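Local coordinates for protein carboxylic ester hydrolase (Aspergillus niger, PDB 7K4O) that hydrolyses carboxylic esters as a tannin acyl hydrolase (tannase), a secreted serine esterase that probably releases gallic acid from tannins, at residues A[98-103]-A[122-127]; A[135-138]-A[142-145]; A[195-200]-A[428-433]; A[226-231]-A[303-308]; A[437-442]-A[452-457]. All coordinates share one frame; numbering follows the deposited sequence. Where two conformers were deposited one is given.

Overall arrangement
The five contacts are spread over an alpha/beta-hydrolase fold whose pocket holds 3,4,5-trihydroxybenzoic acid beside Ser186. Interactions 1 and 2 follow each other along the chain, with centres about 16 Å apart, and lie on the same side of the molecule; the side chains of Ile100 and Met135 come within about 10 and 11 Å of the bound acid, respectively. Interactions 3 and 5 share helix 425-438, have centres about 10 Å apart and touch directly, Trp431 NE1 lying 3.1 Å from Tyr455 O. Interaction 4 is remote, its centre 32 Å or more from each of the others, within the long stretch of chain that interaction 3 closes.

Interaction 1. Residues A[98-103]-A[122-127]; sequences YAINSG and GGFGGF
Asn101 and Phe127 join two loops that follow neighbouring parallel strands, 89-93 and 115-120, of the alpha/beta-hydrolase sheet, and an Asx turn organises the junction. CG of Asn101 sits between its backbone N and carbonyl carbon (chi1 68°), which leaves the amide facing the second loop. ND2 donates to Phe127 O at 3.0 Å in a nearly straight bond, 165° at the hydrogen. The acceptor lies in the amide plane, and ND2 in turn approaches it on a lone pair in the carbonyl plane. Thr120 O takes a further hydrogen bond from ND2, so the amide nitrogen is shared between two backbone carbonyls. ND2 also lies at the edge of the Phe127 ring, near its plane, while that side chain touches an N-acetylglucosamine of an attached glycan.

Ile100 supplies the apolar half. With CG1 anti to the backbone N (chi1 -163°), the CG2 branch is left to meet Phe124, 3.6 Å from CE2; the two side chains cross at about a right angle. CG2 also approaches the backbone of Gly122, at 3.8 Å from its N. Ala154 and His155 of helix 144-169 pack against Ile100 as well. On the other end of the Asn101 amide, OD1 closes the Asx turn by accepting from Gly103 N at 3.0 Å, and a water lies 2.7 Å from Asn101 OD1.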
# COMPACT_ATOMS: atom_id res chain seq x y z
N TYR A 98 -5.87 8.93 4.01
CA TYR A 98 -5.08 10.05 4.56
C TYR A 98 -4.82 9.86 6.04
O TYR A 98 -4.36 10.81 6.67
CB TYR A 98 -5.77 11.39 4.24
CG TYR A 98 -5.51 11.88 2.83
CD1 TYR A 98 -6.28 11.43 1.76
CD2 TYR A 98 -4.44 12.72 2.56
CE1 TYR A 98 -6.02 11.83 0.45
CE2 TYR A 98 -4.18 13.13 1.26
CZ TYR A 98 -4.97 12.71 0.20
OH TYR A 98 -4.66 13.10 -1.08
N ALA A 99 -5.06 8.68 6.58
CA ALA A 99 -4.72 8.32 7.97
C ALA A 99 -3.29 7.80 8.02
O ALA A 99 -2.84 7.18 7.07
CB ALA A 99 -5.65 7.27 8.55
N ILE A 100 -2.62 8.10 9.12
CA ILE A 100 -1.20 7.69 9.32
C ILE A 100 -1.17 6.51 10.31
O ILE A 100 -0.05 5.94 10.52
CB ILE A 100 -0.38 8.87 9.83
CG1 ILE A 100 1.12 8.59 9.64
CG2 ILE A 100 -0.74 9.28 11.25
CD1 ILE A 100 1.98 9.81 9.86
N ASN A 101 -2.31 6.10 10.84
CA ASN A 101 -2.39 4.88 11.69
C ASN A 101 -3.61 4.06 11.25
O ASN A 101 -4.48 4.58 10.49
CB ASN A 101 -2.48 5.23 13.16
CG ASN A 101 -3.80 5.92 13.50
OD1 ASN A 101 -4.83 5.24 13.62
ND2 ASN A 101 -3.74 7.24 13.65
N SER A 102 -3.66 2.80 11.67
CA SER A 102 -4.74 1.88 11.27
C SER A 102 -5.55 1.49 12.53
O SER A 102 -6.06 0.35 12.57
CB SER A 102 -4.21 0.73 10.54
OG SER A 102 -3.73 1.07 9.25
N GLY A 103 -5.63 2.36 13.53
CA GLY A 103 -6.33 2.07 14.79
C GLY A 103 -5.82 0.81 15.46
O GLY A 103 -4.60 0.67 15.68
N GLY A 122 0.44 11.38 14.22
CA GLY A 122 0.99 12.33 13.24
C GLY A 122 0.93 13.77 13.66
O GLY A 122 1.38 14.64 12.84
N GLY A 123 0.45 14.08 14.85
CA GLY A 123 0.17 15.46 15.28
C GLY A 123 -1.18 15.96 14.81
O GLY A 123 -1.41 17.18 14.94
N PHE A 124 -2.07 15.10 14.32
CA PHE A 124 -3.31 15.58 13.66
C PHE A 124 -4.45 15.82 14.65
O PHE A 124 -5.57 16.11 14.16
CB PHE A 124 -3.72 14.59 12.58
CG PHE A 124 -2.64 14.17 11.61
CD1 PHE A 124 -1.62 15.04 11.24
CD2 PHE A 124 -2.73 12.94 10.99
CE1 PHE A 124 -0.64 14.64 10.34
CE2 PHE A 124 -1.75 12.54 10.11
CZ PHE A 124 -0.71 13.38 9.79
N GLY A 125 -4.24 15.70 15.95
CA GLY A 125 -5.26 16.01 16.96
C GLY A 125 -6.04 14.80 17.43
O GLY A 125 -7.26 14.94 17.78
N GLY A 126 -5.45 13.62 17.40
CA GLY A 126 -6.09 12.38 17.83
C GLY A 126 -5.92 11.30 16.82
O GLY A 126 -5.84 11.60 15.62
N PHE A 127 -5.89 10.03 17.23
CA PHE A 127 -5.69 8.91 16.31
C PHE A 127 -6.73 8.88 15.20
O PHE A 127 -6.47 8.41 14.09
CB PHE A 127 -5.59 7.56 17.04
CG PHE A 127 -4.43 7.49 17.97
CD1 PHE A 127 -3.11 7.38 17.50
CD2 PHE A 127 -4.64 7.52 19.33
CE1 PHE A 127 -2.05 7.41 18.40
CE2 PHE A 127 -3.58 7.54 20.22
CZ PHE A 127 -2.28 7.45 19.75
O HOH W 1 -7.47 5.43 14.33

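Interaction 2. Residues A[135-138]-A[142-145]; sequences MLLA and LDYE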
# COMPACT_ATOMS: atom_id res chain seq x y z
N MET A 135 -4.37 19.50 7.01
CA MET A 135 -3.40 19.87 5.96
C MET A 135 -3.45 21.38 5.67
O MET A 135 -2.43 21.87 5.16
CB MET A 135 -3.66 19.06 4.69
CG MET A 135 -2.58 19.09 3.67
SD MET A 135 -0.97 18.44 4.21
CE MET A 135 -1.38 16.70 4.17
N LEU A 136 -4.57 22.07 5.92
CA LEU A 136 -4.71 23.48 5.49
C LEU A 136 -4.84 24.38 6.70
O LEU A 136 -5.69 24.16 7.57
CB LEU A 136 -5.91 23.66 4.57
CG LEU A 136 -5.93 22.85 3.30
CD1 LEU A 136 -7.23 23.09 2.55
CD2 LEU A 136 -4.73 23.09 2.42
N LEU A 137 -4.02 25.42 6.75
CA LEU A 137 -4.19 26.51 7.73
C LEU A 137 -5.34 27.45 7.33
O LEU A 137 -5.95 28.07 8.23
CB LEU A 137 -2.89 27.29 7.89
CG LEU A 137 -1.70 26.53 8.45
CD1 LEU A 137 -0.47 27.41 8.48
CD2 LEU A 137 -2.02 26.01 9.87
N ALA A 138 -5.59 27.59 6.04
CA ALA A 138 -6.63 28.46 5.44
C ALA A 138 -6.76 27.99 4.01
O ALA A 138 -5.93 27.23 3.52
CB ALA A 138 -6.26 29.93 5.50
N LEU A 142 -1.16 25.85 2.84
CA LEU A 142 -0.77 24.56 3.48
C LEU A 142 -0.10 24.66 4.91
O LEU A 142 0.66 25.62 5.33
CB LEU A 142 0.23 23.91 2.53
CG LEU A 142 0.15 22.40 2.38
CD1 LEU A 142 -1.07 22.02 1.57
CD2 LEU A 142 1.41 21.87 1.72
N ASP A 143 -0.48 23.72 5.76
CA ASP A 143 0.24 23.52 7.02
C ASP A 143 1.44 22.63 6.65
O ASP A 143 1.27 21.38 6.51
CB ASP A 143 -0.65 22.87 8.05
CG ASP A 143 -0.04 22.73 9.42
OD1 ASP A 143 1.20 22.67 9.50
OD2 ASP A 143 -0.80 22.70 10.42
N TYR A 144 2.61 23.23 6.45
CA TYR A 144 3.81 22.43 6.08
C TYR A 144 4.17 21.42 7.16
O TYR A 144 4.76 20.37 6.77
CB TYR A 144 4.99 23.35 5.76
CG TYR A 144 4.78 24.22 4.55
CD1 TYR A 144 4.65 23.67 3.29
CD2 TYR A 144 4.76 25.59 4.66
CE1 TYR A 144 4.46 24.44 2.16
CE2 TYR A 144 4.59 26.39 3.53
CZ TYR A 144 4.44 25.82 2.28
OH TYR A 144 4.30 26.64 1.18
N GLU A 145 3.93 21.71 8.42
CA GLU A 145 4.24 20.75 9.50
C GLU A 145 3.42 19.47 9.24
O GLU A 145 3.97 18.34 9.35
CB GLU A 145 3.96 21.32 10.89
CG GLU A 145 4.17 20.30 11.99
CD GLU A 145 5.58 19.81 12.24
OE1 GLU A 145 5.76 18.88 13.13
OE2 GLU A 145 6.53 20.33 11.61
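With CG anti to the backbone N in both Met135 (chi1 -166°) and Asp143 (chi1 -175°), the first side chain runs along Leu142 and the second turns its carboxylate past Leu137. The Met135 chain then bends at its next two torsions, and its CG lies 3.9 Å from Leu142 CD1, the two side chains lying side by side and pointing the same way. The same methyl of Leu142 meets Leu136 CD2 at 3.9 Å. CD1 of Leu142 thus serves two neighbours in succession along the first segment, but Leu142 has two conformers, so these CD1 contacts hold for the one described and are less certain than the rest.

Leu137 and Asp143 cross at about a right angle. Leu137 CG rests near Asp143 CB at 3.8 Å, and its CD2 methyl comes to 3.6 Å from Asp143 OD2, an aliphatic branch alongside a carboxylate. The other carboxylate oxygen, OD1, accepts from Thr146 N, which makes Asp143 the N-cap of helix 144-169.

The backbone holds the pair together. Asp143 N donates to Met135 O at 2.8 Å with 168° at the hydrogen, and Leu142 CA adds a longer CA-H...O contact to the same oxygen. Leu136 and Leu142 form an antiparallel non-hydrogen-bonded pair, followed by a classic beta bulge in which Leu137 and Ala138 face Thr141. This small hairpin therefore leads straight into helix 144-169, where Leu147 packs on Met135 and Leu142, while from helix 351-361 Leu359 packs on Met135 and Leu136, and Leu360 on Met135 and Leu142.

Interaction 3. Residues A[195-200]-A[428-433]; sequences QVQRFG and IRYWES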
# COMPACT_ATOMS: atom_id res chain seq x y z
N GLN A 195 10.57 5.84 4.97
CA GLN A 195 11.68 5.66 5.93
C GLN A 195 12.86 4.90 5.29
O GLN A 195 14.01 5.32 5.45
CB GLN A 195 11.24 4.89 7.17
CG GLN A 195 10.05 5.52 7.87
CD GLN A 195 10.29 6.95 8.29
OE1 GLN A 195 11.12 7.22 9.14
NE2 GLN A 195 9.61 7.89 7.63
N VAL A 196 12.58 3.85 4.52
CA VAL A 196 13.63 3.05 3.84
C VAL A 196 14.45 3.95 2.90
O VAL A 196 15.64 3.79 2.80
CB VAL A 196 13.02 1.85 3.14
CG1 VAL A 196 14.02 1.14 2.25
CG2 VAL A 196 12.37 0.86 4.14
N GLN A 197 13.80 4.94 2.29
CA GLN A 197 14.46 5.87 1.35
C GLN A 197 15.36 6.91 2.03
O GLN A 197 16.14 7.50 1.31
CB GLN A 197 13.38 6.54 0.49
CG GLN A 197 12.82 5.61 -0.54
CD GLN A 197 11.61 6.11 -1.28
OE1 GLN A 197 11.25 7.30 -1.23
NE2 GLN A 197 10.90 5.19 -1.92
N ARG A 198 15.24 7.14 3.34
CA ARG A 198 15.93 8.20 4.05
C ARG A 198 16.82 7.72 5.19
O ARG A 198 17.82 8.40 5.43
CB ARG A 198 14.89 9.17 4.62
CG ARG A 198 14.16 9.98 3.55
CD ARG A 198 13.10 10.89 4.11
NE ARG A 198 12.44 11.71 3.11
CZ ARG A 198 11.40 11.33 2.37
NH1 ARG A 198 10.91 10.11 2.42
NH2 ARG A 198 10.85 12.19 1.51
N PHE A 199 16.45 6.66 5.89
CA PHE A 199 17.05 6.32 7.21
C PHE A 199 17.48 4.86 7.19
O PHE A 199 16.63 3.94 7.39
CB PHE A 199 16.09 6.63 8.34
CG PHE A 199 15.49 8.01 8.31
CD1 PHE A 199 16.30 9.13 8.47
CD2 PHE A 199 14.15 8.20 8.07
CE1 PHE A 199 15.76 10.40 8.38
CE2 PHE A 199 13.60 9.45 7.99
CZ PHE A 199 14.42 10.56 8.14
N GLY A 200 18.74 4.65 6.93
CA GLY A 200 19.26 3.30 6.61
C GLY A 200 19.14 2.32 7.75
O GLY A 200 18.93 1.12 7.47
N ILE A 428 6.20 -2.88 -9.74
CA ILE A 428 7.31 -3.35 -10.59
C ILE A 428 8.19 -2.17 -10.97
O ILE A 428 9.43 -2.27 -10.96
CB ILE A 428 6.76 -4.08 -11.85
CG1 ILE A 428 6.28 -5.51 -11.55
CG2 ILE A 428 7.84 -4.12 -12.88
CD1 ILE A 428 5.09 -5.63 -10.71
N ARG A 429 7.57 -1.05 -11.35
CA ARG A 429 8.38 0.08 -11.81
C ARG A 429 9.41 0.52 -10.76
O ARG A 429 10.53 0.85 -11.11
CB ARG A 429 7.50 1.26 -12.23
CG ARG A 429 8.38 2.34 -12.89
CD ARG A 429 7.52 3.50 -13.39
NE ARG A 429 8.31 4.48 -14.08
CZ ARG A 429 8.55 4.48 -15.41
NH1 ARG A 429 8.02 3.57 -16.20
NH2 ARG A 429 9.31 5.43 -15.94
N TYR A 430 9.00 0.59 -9.51
CA TYR A 430 9.94 1.07 -8.47
C TYR A 430 11.09 0.07 -8.29
O TYR A 430 12.25 0.50 -8.16
CB TYR A 430 9.23 1.33 -7.15
CG TYR A 430 10.17 1.87 -6.11
CD1 TYR A 430 10.77 3.13 -6.26
CD2 TYR A 430 10.54 1.11 -5.00
CE1 TYR A 430 11.68 3.62 -5.33
CE2 TYR A 430 11.42 1.59 -4.05
CZ TYR A 430 11.99 2.84 -4.21
OH TYR A 430 12.88 3.27 -3.27
N TRP A 431 10.77 -1.22 -8.25
CA TRP A 431 11.85 -2.23 -8.11
C TRP A 431 12.81 -2.09 -9.28
O TRP A 431 14.05 -2.11 -9.09
CB TRP A 431 11.22 -3.62 -8.00
CG TRP A 431 12.19 -4.75 -7.81
CD1 TRP A 431 12.47 -5.37 -6.62
CD2 TRP A 431 12.91 -5.46 -8.83
NE1 TRP A 431 13.33 -6.43 -6.83
CE2 TRP A 431 13.63 -6.49 -8.17
CE3 TRP A 431 13.03 -5.35 -10.22
CZ2 TRP A 431 14.43 -7.38 -8.87
CZ3 TRP A 431 13.83 -6.24 -10.90
CH2 TRP A 431 14.54 -7.22 -10.22
N GLU A 432 12.30 -1.86 -10.48
CA GLU A 432 13.21 -1.68 -11.64
C GLU A 432 14.03 -0.38 -11.55
O GLU A 432 15.16 -0.37 -11.99
CB GLU A 432 12.39 -1.69 -12.93
CG GLU A 432 11.65 -2.99 -13.25
CD GLU A 432 12.54 -4.16 -13.63
OE1 GLU A 432 13.75 -3.98 -13.68
OE2 GLU A 432 11.96 -5.25 -13.89
N SER A 433 13.45 0.68 -10.99
CA SER A 433 14.13 1.97 -10.77
C SER A 433 15.30 1.72 -9.84
O SER A 433 16.44 2.20 -10.11
CB SER A 433 13.20 3.01 -10.21
OG SER A 433 12.29 3.41 -11.25
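Segment 195-200, at the end of helix 187-196 and into the following loop, stands well apart from helix 425-438: the nearest CA atoms, those of Gln197 and Tyr430, are 11.8 Å from each other. Two long side chains therefore bridge the interval, coming from opposite directions. Tyr430 has CG anti to its backbone N (chi1 -177°), which carries the ring out from the helix, and the Gln197 chain runs extended beyond CG to meet it.

The meeting is confined to the ends of the two chains. Gln197 NE2 lies 3.1 Å from Tyr430 OH and donates a weak hydrogen bond, bent to 129° at the hydrogen. NE2 also comes to 3.5 Å from Tyr430 CZ, approaching the ring obliquely, with amide and ring planes 41° apart. The aliphatic part of Gln197 adds a little cover, Gln197 CG being 3.6 Å from Tyr430 OH.

Each polar group has its main partner in the chain just before helix 402-406: Gln197 NE2 donates to Thr396 O, and Tyr430 OH is hydrogen-bonded to Trp398 O. Tyr430 also packs on Leu401 and on Tyr455 of strand 455-460. Helix 187-196 begins immediately after Ser186, the presumed nucleophile on a GxSxG elbow, and the contact lies just beyond the other end of this helix.

The direct link between the helices is consequently slight, 77 Å² in all. The two buried polar groups are satisfied mainly by backbone carbonyls, and their bent bond to each other supplements a network centred on the intervening loop.

Interaction 4. Residues A[226-231]-A[303-308]; sequences NVVEKT and IEVAKT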
# COMPACT_ATOMS: atom_id res chain seq x y z
N ASN A 226 -12.58 8.76 -15.24
CA ASN A 226 -13.55 9.88 -15.34
C ASN A 226 -13.29 10.66 -16.64
O ASN A 226 -14.28 10.99 -17.37
CB ASN A 226 -13.43 10.86 -14.18
CG ASN A 226 -13.95 10.41 -12.84
OD1 ASN A 226 -13.48 10.91 -11.82
ND2 ASN A 226 -14.92 9.51 -12.81
N VAL A 227 -12.04 10.98 -16.95
CA VAL A 227 -11.72 11.85 -18.10
C VAL A 227 -11.90 11.05 -19.40
O VAL A 227 -12.32 11.63 -20.42
CB VAL A 227 -10.35 12.51 -17.93
CG1 VAL A 227 -9.94 13.22 -19.19
CG2 VAL A 227 -10.38 13.46 -16.73
N VAL A 228 -11.65 9.75 -19.37
CA VAL A 228 -11.92 8.88 -20.55
C VAL A 228 -13.42 8.93 -20.85
O VAL A 228 -13.80 9.07 -22.03
CB VAL A 228 -11.48 7.42 -20.34
CG1 VAL A 228 -12.04 6.52 -21.44
CG2 VAL A 228 -9.96 7.29 -20.28
N GLU A 229 -14.24 8.77 -19.83
CA GLU A 229 -15.72 8.76 -20.00
C GLU A 229 -16.14 10.12 -20.58
O GLU A 229 -16.99 10.15 -21.50
CB GLU A 229 -16.41 8.49 -18.68
CG GLU A 229 -16.20 7.08 -18.19
CD GLU A 229 -16.64 6.80 -16.77
OE1 GLU A 229 -17.02 7.73 -16.03
OE2 GLU A 229 -16.66 5.61 -16.43
N LYS A 230 -15.62 11.21 -20.05
CA LYS A 230 -15.96 12.57 -20.55
C LYS A 230 -15.50 12.72 -21.99
O LYS A 230 -16.26 13.24 -22.82
CB LYS A 230 -15.24 13.67 -19.77
CG LYS A 230 -15.87 14.13 -18.48
CD LYS A 230 -14.92 15.09 -17.75
CE LYS A 230 -14.40 16.23 -18.61
NZ LYS A 230 -15.46 17.24 -18.78
N THR A 231 -14.27 12.33 -22.27
CA THR A 231 -13.65 12.53 -23.59
C THR A 231 -14.41 11.73 -24.67
O THR A 231 -14.62 12.27 -25.77
CB THR A 231 -12.18 12.13 -23.56
OG1 THR A 231 -11.51 12.95 -22.61
CG2 THR A 231 -11.53 12.31 -24.91
N ILE A 303 -16.77 -1.14 -24.47
CA ILE A 303 -15.46 -1.77 -24.77
C ILE A 303 -14.44 -0.67 -25.08
O ILE A 303 -13.28 -0.78 -24.65
CB ILE A 303 -15.61 -2.80 -25.90
CG1 ILE A 303 -16.28 -4.04 -25.34
CG2 ILE A 303 -14.27 -3.10 -26.54
CD1 ILE A 303 -16.73 -4.99 -26.40
N GLU A 304 -14.81 0.35 -25.84
CA GLU A 304 -13.85 1.43 -26.19
C GLU A 304 -13.39 2.15 -24.90
O GLU A 304 -12.18 2.39 -24.76
CB GLU A 304 -14.49 2.43 -27.17
CG GLU A 304 -13.50 3.43 -27.73
CD GLU A 304 -14.13 4.48 -28.65
OE1 GLU A 304 -15.36 4.79 -28.49
OE2 GLU A 304 -13.39 5.04 -29.46
N VAL A 305 -14.31 2.47 -24.01
CA VAL A 305 -13.98 3.10 -22.72
C VAL A 305 -13.04 2.15 -21.96
O VAL A 305 -11.97 2.61 -21.49
CB VAL A 305 -15.22 3.45 -21.90
CG1 VAL A 305 -14.87 3.73 -20.44
CG2 VAL A 305 -15.93 4.65 -22.53
N ALA A 306 -13.38 0.86 -21.90
CA ALA A 306 -12.62 -0.09 -21.06
C ALA A 306 -11.22 -0.19 -21.64
O ALA A 306 -10.25 -0.22 -20.87
CB ALA A 306 -13.28 -1.44 -20.96
N LYS A 307 -11.09 -0.32 -22.96
CA LYS A 307 -9.78 -0.51 -23.57
C LYS A 307 -8.95 0.75 -23.32
O LYS A 307 -7.71 0.64 -23.21
CB LYS A 307 -9.85 -0.74 -25.08
CG LYS A 307 -10.22 -2.15 -25.49
CD LYS A 307 -9.95 -2.35 -26.96
CE LYS A 307 -10.29 -3.76 -27.36
NZ LYS A 307 -9.88 -4.00 -28.76
N THR A 308 -9.58 1.90 -23.37
CA THR A 308 -8.86 3.19 -23.22
C THR A 308 -8.33 3.29 -21.77
O THR A 308 -7.19 3.73 -21.61
CB THR A 308 -9.75 4.37 -23.65
OG1 THR A 308 -10.12 4.12 -25.02
CG2 THR A 308 -9.01 5.68 -23.54
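Val228 points from helix 226-231 toward helix 303-308 and fits against Val305 and Thr308, which lie one turn apart on the opposing helix. The axes of these short segments approach to 9.8 Å with 141° between their directions, a roughly antiparallel pairing. With CG1 anti to the backbone N (chi1 168°), Val228 presents both methyls: CG2 lies 3.8 Å from Thr308 CG2, and CG1 rests as closely on Thr308 CB. The Val228 and Thr308 side chains run at a slant to each other. On the Val305 side, CG1 meets Val228 CG1 at 4.1 Å. Glu229 contributes its aliphatic CG, 4.2 Å from Val305 CG1, rather than its carboxylate.

Thr308 presents its methyl to Val228 while its hydroxyl is engaged within its own helix, where OG1 donates to Glu304 O at 2.7 Å. That carbonyl also accepts from Thr308 N, the two donors reaching it from opposite faces. Leu232 and, on Val228, Tyr376 of helix 376-390 extend the apolar patch.

The contact is thus carried by dispersion and burial of methyl groups, and threonine behaves here as an apolar residue, its polar atom already bound to its own backbone.

Interaction 5. Residues A[437-442]-A[452-457]; sequences IMYPNQ and NEWYRL
Tyr439 OH and Trp454 NE1 meet where helix 425-438 ends beside the start of strand 455-460. The indole N-H donates to the phenol oxygen at 3.0 Å, nearly straight at 167°, with the oxygen 10° out of the indole plane. Seen from the tyrosine, NE1 lies at the edge of the ring. Beside this bond, Met438 makes a Met-aromatic contact with the edge of the same indole: SD is 3.7 Å from Trp454 CZ2, and Met438 CE lies 3.8 Å from the same CZ2. The sulfur stands 4.9 Å from the centroid of the six-membered ring.

The indole reaches this spot with CG between its backbone N and carbonyl carbon (chi1 62°). Tyr455 CB covers part of one indole face, and the Trp454 ring also stacks with His405. Ser447, Ala450 and Leu451 of helix 444-452 pack on Tyr439. Nearby, Glu453 OE1 binds the zinc ion together with Glu449.

Trp454 therefore spends its one ring N-H on a well-aligned bond while its carbon edge meets a soft sulfur, so the edge of the indole is held by polar and dispersive contacts at once, and its rotation is probably fixed.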
# COMPACT_ATOMS: atom_id res chain seq x y z
N ILE A 437 19.34 2.03 -10.79
CA ILE A 437 20.16 3.07 -10.14
C ILE A 437 21.27 2.45 -9.30
O ILE A 437 22.41 3.00 -9.29
CB ILE A 437 19.24 4.00 -9.32
CG1 ILE A 437 18.39 4.88 -10.25
CG2 ILE A 437 20.02 4.82 -8.31
CD1 ILE A 437 19.16 5.98 -10.90
N MET A 438 20.98 1.37 -8.60
CA MET A 438 21.94 0.82 -7.64
C MET A 438 22.91 -0.13 -8.32
O MET A 438 23.98 -0.31 -7.77
CB MET A 438 21.21 0.15 -6.50
CG MET A 438 20.56 1.20 -5.62
SD MET A 438 19.89 0.51 -4.14
CE MET A 438 21.44 0.13 -3.28
N TYR A 439 22.54 -0.72 -9.45
CA TYR A 439 23.43 -1.70 -10.14
C TYR A 439 23.57 -1.31 -11.61
O TYR A 439 23.15 -2.05 -12.49
CB TYR A 439 22.84 -3.09 -9.97
CG TYR A 439 22.68 -3.48 -8.53
CD1 TYR A 439 23.80 -3.76 -7.75
CD2 TYR A 439 21.44 -3.49 -7.92
CE1 TYR A 439 23.68 -4.05 -6.39
CE2 TYR A 439 21.31 -3.79 -6.57
CZ TYR A 439 22.43 -4.06 -5.81
OH TYR A 439 22.29 -4.38 -4.46
N PRO A 440 24.09 -0.11 -11.88
CA PRO A 440 24.02 0.43 -13.25
C PRO A 440 24.94 -0.23 -14.28
O PRO A 440 24.73 -0.01 -15.48
CB PRO A 440 24.51 1.87 -13.10
CG PRO A 440 25.35 1.86 -11.85
CD PRO A 440 24.75 0.80 -10.94
N ASN A 441 25.95 -0.97 -13.86
CA ASN A 441 26.88 -1.42 -14.94
C ASN A 441 26.75 -2.93 -15.15
O ASN A 441 27.71 -3.54 -15.64
CB ASN A 441 28.31 -0.95 -14.65
CG ASN A 441 28.39 0.56 -14.62
OD1 ASN A 441 28.91 1.13 -13.66
ND2 ASN A 441 27.86 1.21 -15.65
N GLN A 442 25.58 -3.50 -14.83
CA GLN A 442 25.33 -4.94 -14.93
C GLN A 442 24.15 -5.17 -15.87
O GLN A 442 23.25 -4.32 -15.97
CB GLN A 442 25.08 -5.46 -13.52
CG GLN A 442 26.30 -5.29 -12.63
CD GLN A 442 25.99 -5.58 -11.18
OE1 GLN A 442 26.23 -4.76 -10.32
NE2 GLN A 442 25.51 -6.78 -10.90
N ASN A 452 17.72 -8.78 -5.59
CA ASN A 452 16.93 -9.87 -5.00
C ASN A 452 17.63 -10.50 -3.79
O ASN A 452 16.96 -11.26 -3.07
CB ASN A 452 16.52 -10.92 -6.06
CG ASN A 452 15.24 -10.51 -6.78
OD1 ASN A 452 14.45 -9.72 -6.25
ND2 ASN A 452 15.04 -11.00 -8.02
N GLU A 453 18.86 -10.14 -3.52
CA GLU A 453 19.48 -10.56 -2.23
C GLU A 453 18.79 -9.83 -1.05
O GLU A 453 18.91 -10.32 0.10
CB GLU A 453 20.95 -10.18 -2.19
CG GLU A 453 21.87 -10.96 -3.15
CD GLU A 453 23.31 -10.50 -3.13
OE1 GLU A 453 24.11 -10.98 -3.96
OE2 GLU A 453 23.65 -9.60 -2.34
N TRP A 454 18.15 -8.68 -1.25
CA TRP A 454 17.68 -7.87 -0.10
C TRP A 454 16.33 -7.17 -0.35
O TRP A 454 15.72 -6.72 0.61
CB TRP A 454 18.77 -6.90 0.36
CG TRP A 454 19.17 -5.92 -0.69
CD1 TRP A 454 20.07 -6.13 -1.68
CD2 TRP A 454 18.65 -4.58 -0.88
NE1 TRP A 454 20.21 -5.01 -2.46
CE2 TRP A 454 19.32 -4.05 -2.02
CE3 TRP A 454 17.72 -3.77 -0.22
CZ2 TRP A 454 19.10 -2.76 -2.50
CZ3 TRP A 454 17.45 -2.51 -0.77
CH2 TRP A 454 18.14 -2.03 -1.85
N TYR A 455 15.84 -7.05 -1.56
CA TYR A 455 14.55 -6.36 -1.86
C TYR A 455 13.81 -7.23 -2.88
O TYR A 455 14.20 -7.28 -4.03
CB TYR A 455 14.77 -4.94 -2.39
CG TYR A 455 13.57 -4.24 -2.99
CD1 TYR A 455 12.26 -4.67 -2.74
CD2 TYR A 455 13.73 -3.11 -3.79
CE1 TYR A 455 11.16 -4.03 -3.33
CE2 TYR A 455 12.64 -2.45 -4.35
CZ TYR A 455 11.36 -2.94 -4.16
OH TYR A 455 10.29 -2.33 -4.74
N ARG A 456 12.83 -7.96 -2.40
CA ARG A 456 12.06 -8.94 -3.18
C ARG A 456 10.62 -8.46 -3.30
O ARG A 456 10.04 -7.94 -2.35
CB ARG A 456 12.19 -10.34 -2.54
CG ARG A 456 13.63 -10.82 -2.50
CD ARG A 456 13.84 -12.14 -1.75
NE ARG A 456 13.32 -13.22 -2.56
CZ ARG A 456 13.96 -13.79 -3.58
NH1 ARG A 456 15.18 -13.43 -3.92
NH2 ARG A 456 13.36 -14.77 -4.23
N LEU A 457 10.07 -8.67 -4.49
CA LEU A 457 8.76 -8.20 -4.90
C LEU A 457 7.91 -9.38 -5.38
O LEU A 457 8.41 -10.20 -6.20
CB LEU A 457 8.95 -7.18 -6.04
CG LEU A 457 7.68 -6.74 -6.75
CD1 LEU A 457 6.71 -6.01 -5.83
CD2 LEU A 457 8.07 -5.88 -7.94